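Local atomic coordinates of 4-methyl-5(B-hydroxyethyl)-thiazole monophosphate biosynthesis enzyme (PDB entry 3OT1), a protein that is of unknown function but, as a DJ-1/PfpI family member, may take part in the biosynthesis of thiazole monophosphate. Residues A[69-75]-A[100-106]; A[124-130]-A[155-161]; A[62-66]-A[90-96]; A[27-32]-A[166-171]; A[75-81]-A[107-113]. All blocks are in the same frame, centred on the assembly; numbering follows the deposited sequence. Where two conformers were deposited one is given.

Contact 1 (A[69-75]-A[100-106])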
# COMPACT_ATOMS: atom_id res chain seq x y z
N ALA A 69 10.82 -23.73 4.15
CA ALA A 69 9.87 -23.69 3.06
C ALA A 69 8.69 -24.63 3.24
O ALA A 69 7.62 -24.34 2.75
CB ALA A 69 10.58 -23.95 1.73
N GLU A 70 8.85 -25.78 3.94
CA GLU A 70 7.74 -26.74 4.08
C GLU A 70 6.57 -26.19 4.88
O GLU A 70 5.45 -26.72 4.79
CB GLU A 70 8.16 -28.10 4.69
CG GLU A 70 8.29 -28.13 6.21
CD GLU A 70 9.55 -27.46 6.72
OE1 GLU A 70 9.60 -27.17 7.94
OE2 GLU A 70 10.48 -27.23 5.91
N ALA A 71 6.81 -25.11 5.64
CA ALA A 71 5.75 -24.46 6.42
C ALA A 71 4.92 -23.48 5.59
O ALA A 71 4.02 -22.86 6.14
CB ALA A 71 6.33 -23.74 7.62
N PHE A 72 5.23 -23.33 4.30
CA PHE A 72 4.56 -22.33 3.47
C PHE A 72 4.16 -22.89 2.13
O PHE A 72 4.78 -23.84 1.63
CB PHE A 72 5.48 -21.11 3.28
CG PHE A 72 5.90 -20.49 4.58
CD1 PHE A 72 5.05 -19.62 5.25
CD2 PHE A 72 7.11 -20.79 5.18
CE1 PHE A 72 5.42 -19.05 6.45
CE2 PHE A 72 7.47 -20.23 6.38
CZ PHE A 72 6.61 -19.33 7.02
N ASP A 73 3.19 -22.26 1.51
CA ASP A 73 2.77 -22.58 0.16
C ASP A 73 3.36 -21.67 -0.89
O ASP A 73 3.37 -22.04 -2.05
CB ASP A 73 1.26 -22.54 0.10
CG ASP A 73 0.64 -23.54 1.08
OD1 ASP A 73 0.93 -24.74 0.95
OD2 ASP A 73 -0.04 -23.10 2.01
N ALA A 74 3.82 -20.47 -0.51
CA ALA A 74 4.35 -19.53 -1.47
C ALA A 74 5.22 -18.51 -0.77
O ALA A 74 5.09 -18.26 0.43
CB ALA A 74 3.23 -18.84 -2.24
N LEU A 75 6.11 -17.93 -1.57
CA LEU A 75 7.08 -16.93 -1.14
C LEU A 75 6.79 -15.66 -1.93
O LEU A 75 6.73 -15.71 -3.15
CB LEU A 75 8.50 -17.44 -1.44
CG LEU A 75 9.65 -16.52 -1.09
CD1 LEU A 75 9.77 -16.27 0.42
CD2 LEU A 75 10.95 -17.07 -1.65
N PHE A 100 11.90 -23.07 -2.08
CA PHE A 100 10.54 -22.94 -2.56
C PHE A 100 10.43 -23.43 -4.00
O PHE A 100 9.53 -24.17 -4.34
CB PHE A 100 10.04 -21.49 -2.48
CG PHE A 100 9.46 -21.12 -1.14
CD1 PHE A 100 8.08 -21.17 -0.91
CD2 PHE A 100 10.26 -20.67 -0.12
CE1 PHE A 100 7.53 -20.82 0.30
CE2 PHE A 100 9.72 -20.27 1.10
CZ PHE A 100 8.35 -20.35 1.31
N SER A 101 11.34 -22.99 -4.85
CA SER A 101 11.27 -23.35 -6.25
C SER A 101 11.46 -24.85 -6.46
O SER A 101 10.79 -25.43 -7.29
CB SER A 101 12.22 -22.52 -7.11
OG SER A 101 13.55 -22.76 -6.78
N GLN A 102 12.31 -25.47 -5.65
CA GLN A 102 12.57 -26.92 -5.77
C GLN A 102 11.50 -27.76 -5.09
O GLN A 102 11.50 -28.96 -5.18
CB GLN A 102 13.94 -27.24 -5.23
CG GLN A 102 15.05 -26.66 -6.12
CD GLN A 102 16.43 -26.68 -5.51
OE1 GLN A 102 16.75 -27.52 -4.66
NE2 GLN A 102 17.29 -25.79 -6.00
N GLN A 103 10.55 -27.13 -4.43
CA GLN A 103 9.33 -27.76 -3.94
C GLN A 103 8.12 -27.49 -4.83
O GLN A 103 7.01 -27.89 -4.50
CB GLN A 103 9.06 -27.32 -2.51
CG GLN A 103 10.09 -27.85 -1.57
CD GLN A 103 9.93 -27.42 -0.15
OE1 GLN A 103 8.89 -26.90 0.26
NE2 GLN A 103 10.97 -27.62 0.64
N GLY A 104 8.34 -26.84 -5.97
CA GLY A 104 7.30 -26.56 -6.93
C GLY A 104 6.34 -25.46 -6.53
O GLY A 104 5.26 -25.35 -7.10
N LYS A 105 6.74 -24.64 -5.57
CA LYS A 105 5.87 -23.60 -5.02
C LYS A 105 6.02 -22.28 -5.72
O LYS A 105 7.11 -21.93 -6.14
CB LYS A 105 6.17 -23.44 -3.55
CG LYS A 105 5.77 -24.69 -2.73
CD LYS A 105 6.29 -24.68 -1.31
CE LYS A 105 5.74 -25.89 -0.57
NZ LYS A 105 6.32 -26.01 0.79
N LEU A 106 4.93 -21.54 -5.78
CA LEU A 106 4.96 -20.19 -6.31
C LEU A 106 5.96 -19.31 -5.57
O LEU A 106 5.92 -19.18 -4.35
CB LEU A 106 3.57 -19.59 -6.19
CG LEU A 106 3.38 -18.19 -6.77
CD1 LEU A 106 3.61 -18.17 -8.30
CD2 LEU A 106 1.97 -17.66 -6.41
O HOH W 1 11.41 -28.04 3.48
O HOH W 2 5.23 -28.18 1.97
O HOH W 3 2.54 -22.69 -4.55

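Contact 2 (A[124-130]-A[155-161])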
# COMPACT_ATOMS: atom_id res chain seq x y z
N PHE A 124 15.94 -18.38 -11.23
CA PHE A 124 14.98 -18.41 -12.33
C PHE A 124 15.63 -18.12 -13.67
O PHE A 124 15.06 -17.45 -14.54
CB PHE A 124 13.77 -17.49 -12.03
CG PHE A 124 13.09 -17.88 -10.78
CD1 PHE A 124 12.30 -19.01 -10.75
CD2 PHE A 124 13.30 -17.18 -9.60
CE1 PHE A 124 11.70 -19.42 -9.58
CE2 PHE A 124 12.70 -17.58 -8.44
CZ PHE A 124 11.90 -18.70 -8.42
N VAL A 125 16.81 -18.69 -13.86
CA VAL A 125 17.49 -18.62 -15.13
C VAL A 125 16.59 -19.22 -16.21
O VAL A 125 15.99 -20.29 -16.03
CB VAL A 125 18.84 -19.36 -15.10
CG1 VAL A 125 19.52 -19.32 -16.47
CG2 VAL A 125 19.76 -18.73 -14.08
N GLY A 126 16.45 -18.50 -17.31
CA GLY A 126 15.58 -18.94 -18.38
C GLY A 126 14.12 -18.54 -18.26
O GLY A 126 13.38 -18.72 -19.21
N ALA A 127 13.70 -17.96 -17.14
CA ALA A 127 12.30 -17.58 -16.96
C ALA A 127 11.99 -16.23 -17.60
O ALA A 127 12.83 -15.33 -17.57
CB ALA A 127 11.94 -17.50 -15.49
N ARG A 128 10.80 -16.10 -18.15
CA ARG A 128 10.26 -14.79 -18.49
C ARG A 128 9.92 -14.06 -17.20
O ARG A 128 9.34 -14.66 -16.28
CB ARG A 128 9.00 -14.92 -19.35
CG ARG A 128 9.24 -15.54 -20.70
CD ARG A 128 8.14 -15.25 -21.69
NE ARG A 128 7.87 -13.81 -21.82
CZ ARG A 128 8.60 -12.94 -22.53
NH1 ARG A 128 8.22 -11.66 -22.57
NH2 ARG A 128 9.69 -13.32 -23.21
N MSE A 129 10.27 -12.78 -17.14
CA MSE A 129 9.97 -11.96 -15.98
C MSE A 129 9.94 -10.51 -16.33
O MSE A 129 10.56 -10.06 -17.29
CB MSE A 129 10.97 -12.21 -14.84
CG MSE A 129 12.40 -11.85 -15.19
SE MSE A 129 13.66 -12.28 -13.79
CE MSE A 129 13.67 -14.19 -13.94
N THR A 130 9.21 -9.78 -15.48
CA THR A 130 9.25 -8.32 -15.50
C THR A 130 9.88 -7.84 -14.19
O THR A 130 10.26 -8.62 -13.32
CB THR A 130 7.85 -7.71 -15.72
OG1 THR A 130 7.99 -6.34 -16.10
CG2 THR A 130 6.94 -7.78 -14.52
N GLN A 155 8.30 -22.29 -14.35
CA GLN A 155 9.09 -22.21 -13.13
C GLN A 155 8.28 -21.62 -11.97
O GLN A 155 8.84 -21.16 -10.98
CB GLN A 155 10.37 -21.41 -13.36
CG GLN A 155 11.35 -22.10 -14.31
CD GLN A 155 12.65 -21.35 -14.42
OE1 GLN A 155 13.20 -20.90 -13.42
NE2 GLN A 155 13.17 -21.22 -15.64
N HIS A 156 6.94 -21.67 -12.07
CA HIS A 156 6.04 -21.21 -11.01
C HIS A 156 6.46 -19.83 -10.50
O HIS A 156 6.69 -19.66 -9.30
CB HIS A 156 6.02 -22.19 -9.84
CG HIS A 156 5.75 -23.60 -10.24
ND1 HIS A 156 6.74 -24.56 -10.30
CD2 HIS A 156 4.61 -24.20 -10.65
CE1 HIS A 156 6.21 -25.70 -10.71
NE2 HIS A 156 4.92 -25.51 -10.93
N LEU A 157 6.61 -18.88 -11.41
CA LEU A 157 7.19 -17.57 -11.08
C LEU A 157 6.25 -16.43 -11.48
O LEU A 157 5.81 -16.32 -12.62
CB LEU A 157 8.53 -17.38 -11.82
CG LEU A 157 9.20 -16.04 -11.56
CD1 LEU A 157 9.68 -15.94 -10.12
CD2 LEU A 157 10.34 -15.79 -12.56
N LEU A 158 5.94 -15.57 -10.52
CA LEU A 158 5.11 -14.40 -10.77
C LEU A 158 5.94 -13.16 -10.50
O LEU A 158 6.51 -13.03 -9.41
CB LEU A 158 3.90 -14.41 -9.83
CG LEU A 158 2.89 -13.28 -10.04
CD1 LEU A 158 2.14 -13.47 -11.38
CD2 LEU A 158 1.92 -13.21 -8.86
N THR A 159 6.02 -12.25 -11.46
CA THR A 159 6.72 -11.01 -11.24
C THR A 159 5.86 -9.80 -11.61
O THR A 159 4.88 -9.91 -12.34
CB THR A 159 8.07 -10.97 -11.99
OG1 THR A 159 7.86 -11.22 -13.38
CG2 THR A 159 9.05 -11.95 -11.39
N SER A 160 6.24 -8.65 -11.07
CA SER A 160 5.50 -7.43 -11.32
C SER A 160 6.41 -6.22 -11.15
O SER A 160 7.55 -6.36 -10.75
CB SER A 160 4.27 -7.39 -10.42
OG SER A 160 3.36 -6.36 -10.72
N GLN A 161 5.93 -5.04 -11.48
CA GLN A 161 6.78 -3.88 -11.73
C GLN A 161 7.00 -2.88 -10.61
O GLN A 161 8.11 -2.39 -10.48
CB GLN A 161 6.26 -3.13 -12.96
CG GLN A 161 6.31 -3.96 -14.25
CD GLN A 161 6.16 -3.12 -15.48
OE1 GLN A 161 6.25 -1.88 -15.43
NE2 GLN A 161 5.98 -3.77 -16.61
O HOH W 4 7.66 -13.90 -14.12

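Contact 3 (A[62-66]-A[90-96])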
# COMPACT_ATOMS: atom_id res chain seq x y z
N GLN A 62 9.06 -13.03 12.95
CA GLN A 62 10.16 -13.94 13.15
C GLN A 62 11.29 -13.56 12.20
O GLN A 62 11.14 -12.72 11.29
CB GLN A 62 9.73 -15.39 12.92
CG GLN A 62 9.31 -15.73 11.52
CD GLN A 62 8.47 -17.01 11.49
OE1 GLN A 62 7.48 -17.14 12.22
NE2 GLN A 62 8.87 -17.95 10.64
N THR A 63 12.41 -14.19 12.44
CA THR A 63 13.60 -13.94 11.68
C THR A 63 13.62 -14.85 10.44
O THR A 63 13.09 -15.97 10.44
CB THR A 63 14.84 -14.18 12.55
OG1 THR A 63 16.00 -13.71 11.87
CG2 THR A 63 14.98 -15.64 12.89
N LEU A 64 14.24 -14.37 9.38
CA LEU A 64 14.33 -15.17 8.17
C LEU A 64 15.06 -16.51 8.39
O LEU A 64 14.70 -17.50 7.76
CB LEU A 64 14.96 -14.37 7.03
CG LEU A 64 14.65 -14.89 5.64
CD1 LEU A 64 13.15 -14.82 5.30
CD2 LEU A 64 15.49 -14.16 4.62
N GLU A 65 16.05 -16.55 9.28
CA GLU A 65 16.76 -17.81 9.59
C GLU A 65 15.88 -18.89 10.24
O GLU A 65 16.21 -20.08 10.18
CB GLU A 65 17.98 -17.53 10.49
CG GLU A 65 19.30 -17.24 9.75
CD GLU A 65 20.50 -17.16 10.70
OE1 GLU A 65 20.42 -17.67 11.83
OE2 GLU A 65 21.54 -16.58 10.30
N ALA A 66 14.78 -18.49 10.87
CA ALA A 66 13.81 -19.45 11.44
C ALA A 66 12.78 -20.00 10.45
O ALA A 66 11.86 -20.74 10.85
CB ALA A 66 13.09 -18.81 12.62
N SER A 90 21.71 -11.84 1.34
CA SER A 90 21.30 -12.73 2.40
C SER A 90 21.38 -14.17 1.96
O SER A 90 20.63 -14.61 1.12
CB SER A 90 19.85 -12.43 2.81
OG SER A 90 19.33 -13.43 3.66
N THR A 91 22.31 -14.90 2.56
CA THR A 91 22.46 -16.34 2.33
C THR A 91 21.12 -17.05 2.52
O THR A 91 20.72 -17.89 1.69
CB THR A 91 23.55 -16.92 3.27
OG1 THR A 91 24.76 -16.17 3.07
CG2 THR A 91 23.75 -18.40 2.99
N ALA A 92 20.45 -16.75 3.61
CA ALA A 92 19.20 -17.42 3.94
C ALA A 92 18.12 -17.11 2.92
O ALA A 92 17.34 -17.98 2.57
CB ALA A 92 18.73 -17.03 5.33
N LEU A 93 18.03 -15.87 2.45
CA LEU A 93 17.00 -15.50 1.49
C LEU A 93 17.22 -16.27 0.19
O LEU A 93 16.29 -16.82 -0.40
CB LEU A 93 16.99 -13.98 1.26
CG LEU A 93 15.88 -13.31 0.44
CD1 LEU A 93 16.05 -13.58 -1.03
CD2 LEU A 93 14.47 -13.73 0.91
N LEU A 94 18.46 -16.25 -0.30
CA LEU A 94 18.76 -16.94 -1.54
C LEU A 94 18.48 -18.44 -1.44
O LEU A 94 17.94 -19.03 -2.37
CB LEU A 94 20.21 -16.69 -1.95
CG LEU A 94 20.56 -15.22 -2.25
CD1 LEU A 94 22.07 -15.11 -2.57
CD2 LEU A 94 19.74 -14.63 -3.38
N ALA A 95 18.80 -19.04 -0.30
CA ALA A 95 18.49 -20.44 -0.05
C ALA A 95 16.98 -20.70 -0.05
O ALA A 95 16.55 -21.75 -0.51
CB ALA A 95 19.14 -20.90 1.27
N LEU A 96 16.18 -19.77 0.50
CA LEU A 96 14.74 -19.96 0.50
C LEU A 96 14.20 -19.92 -0.91
O LEU A 96 13.27 -20.64 -1.22
CB LEU A 96 14.05 -18.89 1.35
CG LEU A 96 14.11 -19.18 2.83
CD1 LEU A 96 13.76 -17.94 3.61
CD2 LEU A 96 13.18 -20.33 3.26

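Contact 4 (A[27-32]-A[166-171])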
# COMPACT_ATOMS: atom_id res chain seq x y z
N ILE A 27 0.77 -3.78 0.95
CA ILE A 27 -0.25 -4.18 -0.02
C ILE A 27 -0.28 -5.69 -0.16
O ILE A 27 -1.36 -6.30 -0.18
CB ILE A 27 -0.04 -3.49 -1.38
CG1 ILE A 27 -0.34 -1.99 -1.29
CG2 ILE A 27 -0.89 -4.19 -2.49
CD1 ILE A 27 0.15 -1.17 -2.49
N ILE A 28 0.88 -6.32 -0.28
CA ILE A 28 0.93 -7.77 -0.40
C ILE A 28 0.33 -8.43 0.83
O ILE A 28 -0.53 -9.30 0.71
CB ILE A 28 2.39 -8.25 -0.63
CG1 ILE A 28 2.91 -7.78 -2.00
CG2 ILE A 28 2.49 -9.76 -0.48
CD1 ILE A 28 4.42 -7.75 -2.14
N VAL A 29 0.79 -8.05 2.01
CA VAL A 29 0.33 -8.71 3.22
C VAL A 29 -1.18 -8.53 3.41
O VAL A 29 -1.90 -9.48 3.63
CB VAL A 29 1.10 -8.19 4.46
CG1 VAL A 29 0.47 -8.72 5.72
CG2 VAL A 29 2.59 -8.58 4.37
N ASP A 30 -1.63 -7.29 3.33
CA ASP A 30 -3.03 -6.95 3.57
C ASP A 30 -3.93 -7.70 2.58
O ASP A 30 -4.90 -8.35 2.97
CB ASP A 30 -3.17 -5.42 3.48
CG ASP A 30 -4.53 -4.87 3.77
OD1 ASP A 30 -5.56 -5.48 3.47
OD2 ASP A 30 -4.52 -3.73 4.31
N THR A 31 -3.60 -7.62 1.30
CA THR A 31 -4.43 -8.26 0.29
C THR A 31 -4.52 -9.76 0.50
O THR A 31 -5.60 -10.35 0.39
CB THR A 31 -3.94 -7.90 -1.13
OG1 THR A 31 -3.94 -6.47 -1.28
CG2 THR A 31 -4.83 -8.48 -2.21
N LEU A 32 -3.40 -10.39 0.82
CA LEU A 32 -3.44 -11.83 1.06
C LEU A 32 -4.21 -12.18 2.33
O LEU A 32 -4.91 -13.19 2.33
CB LEU A 32 -2.02 -12.38 1.11
CG LEU A 32 -1.24 -12.33 -0.20
CD1 LEU A 32 0.25 -12.61 0.02
CD2 LEU A 32 -1.85 -13.31 -1.18
N ALA A 166 1.25 -3.24 -7.40
CA ALA A 166 1.32 -4.16 -6.29
C ALA A 166 -0.03 -4.82 -5.98
O ALA A 166 -0.08 -5.99 -5.64
CB ALA A 166 1.91 -3.48 -5.04
N LEU A 167 -1.12 -4.04 -6.06
CA LEU A 167 -2.43 -4.61 -5.84
C LEU A 167 -2.77 -5.66 -6.92
O LEU A 167 -3.24 -6.76 -6.63
CB LEU A 167 -3.43 -3.48 -5.81
CG LEU A 167 -4.86 -3.83 -5.49
CD1 LEU A 167 -4.94 -4.74 -4.29
CD2 LEU A 167 -5.67 -2.55 -5.26
N GLU A 168 -2.50 -5.32 -8.18
CA GLU A 168 -2.70 -6.25 -9.29
C GLU A 168 -1.90 -7.53 -9.07
O GLU A 168 -2.39 -8.63 -9.30
CB GLU A 168 -2.26 -5.60 -10.60
CG GLU A 168 -3.15 -4.47 -11.05
CD GLU A 168 -2.41 -3.51 -11.96
OE1 GLU A 168 -2.23 -3.85 -13.13
OE2 GLU A 168 -1.99 -2.44 -11.50
N PHE A 169 -0.67 -7.39 -8.62
CA PHE A 169 0.24 -8.51 -8.34
C PHE A 169 -0.31 -9.39 -7.22
O PHE A 169 -0.34 -10.63 -7.35
CB PHE A 169 1.59 -7.89 -7.98
CG PHE A 169 2.62 -8.80 -7.35
CD1 PHE A 169 3.31 -9.74 -8.10
CD2 PHE A 169 2.99 -8.62 -6.04
CE1 PHE A 169 4.33 -10.45 -7.54
CE2 PHE A 169 4.00 -9.36 -5.47
CZ PHE A 169 4.66 -10.29 -6.22
N ALA A 170 -0.68 -8.80 -6.08
CA ALA A 170 -1.20 -9.57 -4.96
C ALA A 170 -2.50 -10.30 -5.33
O ALA A 170 -2.69 -11.46 -4.94
CB ALA A 170 -1.38 -8.68 -3.75
N LEU A 171 -3.37 -9.65 -6.08
CA LEU A 171 -4.60 -10.28 -6.53
C LEU A 171 -4.31 -11.43 -7.50
O LEU A 171 -4.99 -12.46 -7.43
CB LEU A 171 -5.53 -9.25 -7.15
CG LEU A 171 -6.11 -8.26 -6.12
CD1 LEU A 171 -6.68 -7.03 -6.83
CD2 LEU A 171 -7.13 -8.91 -5.18

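Contact 5 (A[75-81]-A[107-113])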
# COMPACT_ATOMS: atom_id res chain seq x y z
N LEU A 75 6.11 -17.93 -1.57
CA LEU A 75 7.08 -16.93 -1.14
C LEU A 75 6.79 -15.66 -1.93
O LEU A 75 6.73 -15.71 -3.15
CB LEU A 75 8.50 -17.44 -1.44
CG LEU A 75 9.65 -16.52 -1.09
CD1 LEU A 75 9.77 -16.27 0.42
CD2 LEU A 75 10.95 -17.07 -1.65
N ALA A 76 6.64 -14.52 -1.25
CA ALA A 76 6.38 -13.24 -1.90
C ALA A 76 7.43 -12.22 -1.46
O ALA A 76 7.57 -11.94 -0.26
CB ALA A 76 5.01 -12.73 -1.57
N LEU A 77 8.18 -11.71 -2.43
CA LEU A 77 9.31 -10.84 -2.18
C LEU A 77 8.98 -9.41 -2.59
O LEU A 77 8.83 -9.11 -3.77
CB LEU A 77 10.52 -11.31 -2.97
CG LEU A 77 10.98 -12.76 -2.73
CD1 LEU A 77 12.20 -13.05 -3.61
CD2 LEU A 77 11.33 -12.99 -1.28
N PRO A 78 8.89 -8.49 -1.60
CA PRO A 78 8.76 -7.08 -1.92
C PRO A 78 9.99 -6.53 -2.64
O PRO A 78 11.06 -7.16 -2.60
CB PRO A 78 8.59 -6.42 -0.54
CG PRO A 78 8.11 -7.55 0.37
CD PRO A 78 8.84 -8.76 -0.15
N GLY A 79 9.84 -5.36 -3.22
CA GLY A 79 10.94 -4.64 -3.84
C GLY A 79 11.48 -3.55 -2.94
O GLY A 79 11.60 -3.72 -1.73
N GLY A 80 11.81 -2.42 -3.55
CA GLY A 80 12.66 -1.40 -2.94
C GLY A 80 14.10 -1.70 -3.25
O GLY A 80 14.50 -2.86 -3.21
N VAL A 81 14.89 -0.67 -3.55
CA VAL A 81 16.25 -0.91 -3.99
C VAL A 81 17.13 -1.44 -2.86
O VAL A 81 17.81 -2.49 -2.99
CB VAL A 81 16.84 0.35 -4.62
CG1 VAL A 81 18.31 0.14 -4.96
CG2 VAL A 81 16.05 0.73 -5.87
N VAL A 107 6.81 -18.67 -6.37
CA VAL A 107 7.65 -17.57 -5.93
C VAL A 107 7.19 -16.34 -6.69
O VAL A 107 7.03 -16.38 -7.91
CB VAL A 107 9.13 -17.87 -6.14
CG1 VAL A 107 9.96 -16.62 -5.79
CG2 VAL A 107 9.55 -19.09 -5.31
N ALA A 108 6.95 -15.26 -5.94
CA ALA A 108 6.42 -14.02 -6.49
C ALA A 108 7.35 -12.89 -6.08
O ALA A 108 7.77 -12.85 -4.93
CB ALA A 108 5.01 -13.79 -5.95
N ALA A 109 7.66 -11.98 -6.98
CA ALA A 109 8.53 -10.87 -6.66
C ALA A 109 8.19 -9.64 -7.47
O ALA A 109 7.75 -9.74 -8.61
CB ALA A 109 10.00 -11.25 -6.89
N ILE A 110 8.43 -8.47 -6.89
CA ILE A 110 8.04 -7.22 -7.51
C ILE A 110 9.18 -6.22 -7.50
O ILE A 110 10.07 -6.26 -6.66
CB ILE A 110 6.76 -6.67 -6.81
CG1 ILE A 110 6.13 -5.47 -7.52
CG2 ILE A 110 7.01 -6.41 -5.33
CD1 ILE A 110 4.70 -5.20 -7.07
N CYS A 111 9.06 -5.25 -8.42
CA CYS A 111 9.88 -4.06 -8.42
C CYS A 111 11.37 -4.36 -8.66
O CYS A 111 11.70 -4.98 -9.66
CB CYS A 111 9.57 -3.34 -7.09
SG CYS A 111 10.32 -1.79 -6.70
N ALA A 112 12.27 -3.92 -7.79
CA ALA A 112 13.70 -4.13 -8.00
C ALA A 112 14.12 -5.58 -7.85
O ALA A 112 15.19 -5.97 -8.32
CB ALA A 112 14.52 -3.24 -7.05
N THR A 113 13.34 -6.38 -7.14
CA THR A 113 13.81 -7.69 -6.73
C THR A 113 14.12 -8.65 -7.87
O THR A 113 15.14 -9.31 -7.82
CB THR A 113 12.86 -8.25 -5.66
OG1 THR A 113 13.00 -7.42 -4.51
CG2 THR A 113 13.16 -9.68 -5.33

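Contact 1 (A[69-75]-A[100-106])
Where the beta-alpha-beta crossover through helix 91-102 closes on itself, Phe100 of that helix and Lys105 just beyond it reach back to the start of strand 74-77. The Phe100 ring sits between two aliphatic carbons. Leu75 CB lies over the middle of one face, 3.6 Å from the ring centroid, while Ala69 CB covers the opposite face, displaced toward the rim. Phe72 CB meets the edge of the same ring at Phe100 CZ, 3.6 Å away. Lys105 supplies the polar half. Its CG is anti to the carbonyl carbon (chi1 -68°) and the chain beyond is fully extended, which carries NZ across the gap into a group of oxygens. Lys105 NZ donates to Phe72 O at 2.8 Å, almost head-on to that carbonyl, and to Ala69 O at 2.9 Å from well above its plane; Phe72 N reaches Ala69 O from the opposite face. Within its own segment Lys105 NZ also binds Gln103 OE1 at 2.8 Å, and a water links it to Glu70 O. Nearer the sheet, Leu75 N donates to Leu106 O at 3.1 Å, and another water bridges Asp73 O to Leu106 N. Three carbonyl oxygens and a water thus gather round the ammonium group and probably favour its protonated form; the same side chain ties Ala69 O and Phe72 O directly, and Glu70 O through water, to the chain just after the helix.

Contact 2 (A[124-130]-A[155-161])
Segment 124-130, which opens with a type II turn from Phe124 to Ala127, runs in roughly the same direction as strand 157-160 and closes to 5.6 Å between Thr130 CA and Thr159 CA. At the turn, Gln155 and Phe124 run past each other in opposite directions, amide and ring planes only 25° apart. Gln155 OE1 lies at the ring edge, 3.4 Å from Phe124 CD1, while Gln155 NE2 donates a straight bond of 3.0 Å to Val125 O, arriving above that carbonyl's plane. The two methyls of Leu157 take different apolar partners. Leu157 CD1 stands over the centre of the Phe124 ring, 3.7 Å from its centroid, and Leu157 CD2 packs on Ala127 CB and on CE of the selenomethionine Met129. Farther on, Thr159 OG1, lodged between its own backbone N and carbonyl carbon (chi1 55°), accepts from Thr130 N at 2.9 Å. A water joins Thr159 OG1 to Arg128 O. Thr130 OG1 binds mainly to Ser145 O and receives only a weak bond from Gln161 NE2, whose stronger partner is Gln147 O. With no backbone-to-backbone bond across the contact, attachment of the loop to the strand rests on side-chain amide and hydroxyl groups gripping main-chain atoms, with apolar packing between them.

Contact 3 (A[62-66]-A[90-96])
Apolar packing joins Leu64 to helix 91-102, and this one leucine carries nearly all of the contact. Its CG is anti to the backbone N (chi1 -159°), which sends the two methyl groups into the first turns of the helix, each to a different partner. Leu64 CD1 meets Leu96 CD1 at 3.6 Å, the two leucines sliding past one another in opposite directions. Leu64 CD2 rests instead on the helix backbone and the root of Leu93, 3.7 Å from Leu93 CB, with Ala92 farther off beside it. At the outer margin the aliphatic part of Glu65 passes Ala92, and Glu65 CG comes no closer than 4.5 Å to Ala92 CB.

Polar bonding serves each segment separately, since no hydrogen bond crosses the gap. Ser90 is the N-cap of the helix, and its OG accepts from Leu93 N at 3.0 Å. Leu64 CD2 passes 4.0 Å from Ser90 OG, beside the capped start of the helix. On the other segment, Ala66 N bonds to Thr63 O and closes the 3-10 turn.

Leu64 and Leu93 both also touch Pro15 of strand 11-16, and Leu96 touches Leu13 of the same strand. The arrangement is that of an alpha/beta sandwich: a helix lies against the largely parallel central sheet, and the 3-10 turn after the short, weakly bonded strand 62-63 packs against the start of that helix.

Contact 4 (A[27-32]-A[166-171])
Thr31 and Ala170 face each other where helices 22-34 and 166-178 cross, their short segments at -43° with axes 9.0 Å apart. Ala170 CB fits against the side of the threonine, 3.7 Å from Thr31 CB. The branches of Thr31 then part: its CG2, anti to the backbone N, reaches Leu171 CD2 at 3.8 Å, and OG1 turns toward Leu167 CD1, 3.6 Å away. Thr31 OG1 donates to Ile27 O of its own helix at 2.8 Å, from the face of the carbonyl opposite to that used by Thr31 N, so a buried polar group is satisfied inside an apolar interface.

One turn earlier Ile27 presses its CG2 onto the backbone between Ala166 and Leu167, at 3.6 Å from Leu167 N, and its CG2 and CD1 both lie beside Ala166 CB. On the flank nearer the sheet, Ile28 CD1 meets the edge of the Phe169 ring at CE2, 3.7 Å away. Ile27 and Thr31 also pack on apolar side chains of a neighbouring subunit. Ala166 and Ala170 pack against the branched side chains of Ile27 and Thr31 where the helices lie together on one face of the sheet, as an outer layer of the three-layer alpha/beta/alpha sandwich of the DJ-1 superfamily.

Contact 5 (A[75-81]-A[107-113])
Leu75 opens the parallel pairing of strands 74-77 and 106-110: its O accepts from Ala108 N at 2.8 Å. Ala76 turns to the other face, beside Ala108. Leu77 N donates to Ala108 O at 2.8 Å and Leu77 O accepts from Ile110 N at 3.2 Å, while Leu77 CB packs on Ala109 CB. Thr113 OG1, anti to its carbonyl carbon (chi1 -67°), donates to Pro78 O at 2.7 Å, which leaves Thr113 CG2 against Leu77. Gly79 CA passes 3.8 Å from Cys111 CB, and Gly80 N donates a long but nearly straight hydrogen bond (173°) to Cys111 SG at 3.5 Å. Cys111, with positive phi (65°) in a type II' turn, is consistent with the nucleophile-elbow cysteine of DJ-1 relatives. Val81 ends the segment near Ala112 CB. Helices 22-34 and 166-178 lie over the Ala76 and Ala108 face, with Glu24 against Cys111, whereas Phe118 of helix 113-119 packs on Leu77 and Ala109 opposite. Strand 11-16 pairs with 74-77 and strand 157-160 with 106-110.

Contacts 1, 2, 3 and 5 reach one mixed sheet. Contacts 3, 1 and 5 interlock along the chain, first segments and then second segments in that order; contacts 1 and 3 share helix 91-102, and contacts 1 and 5 share Leu75. Contact 2 comes later in the chain, on strand 157-160, the sheet neighbour of 106-110, where Leu158 probably bonds to Val107 and Ala109. Contact 4 spans the others in sequence, its centre about 12 Å from that of contact 5, and its Phe169 touches Ala108. Contacts 3 and 4 have centres about 22 Å apart. Helices flank both faces of the sheet, and the turn bearing Cys111 in contact 5 lies buried between them, consistent with a DJ-1-like site.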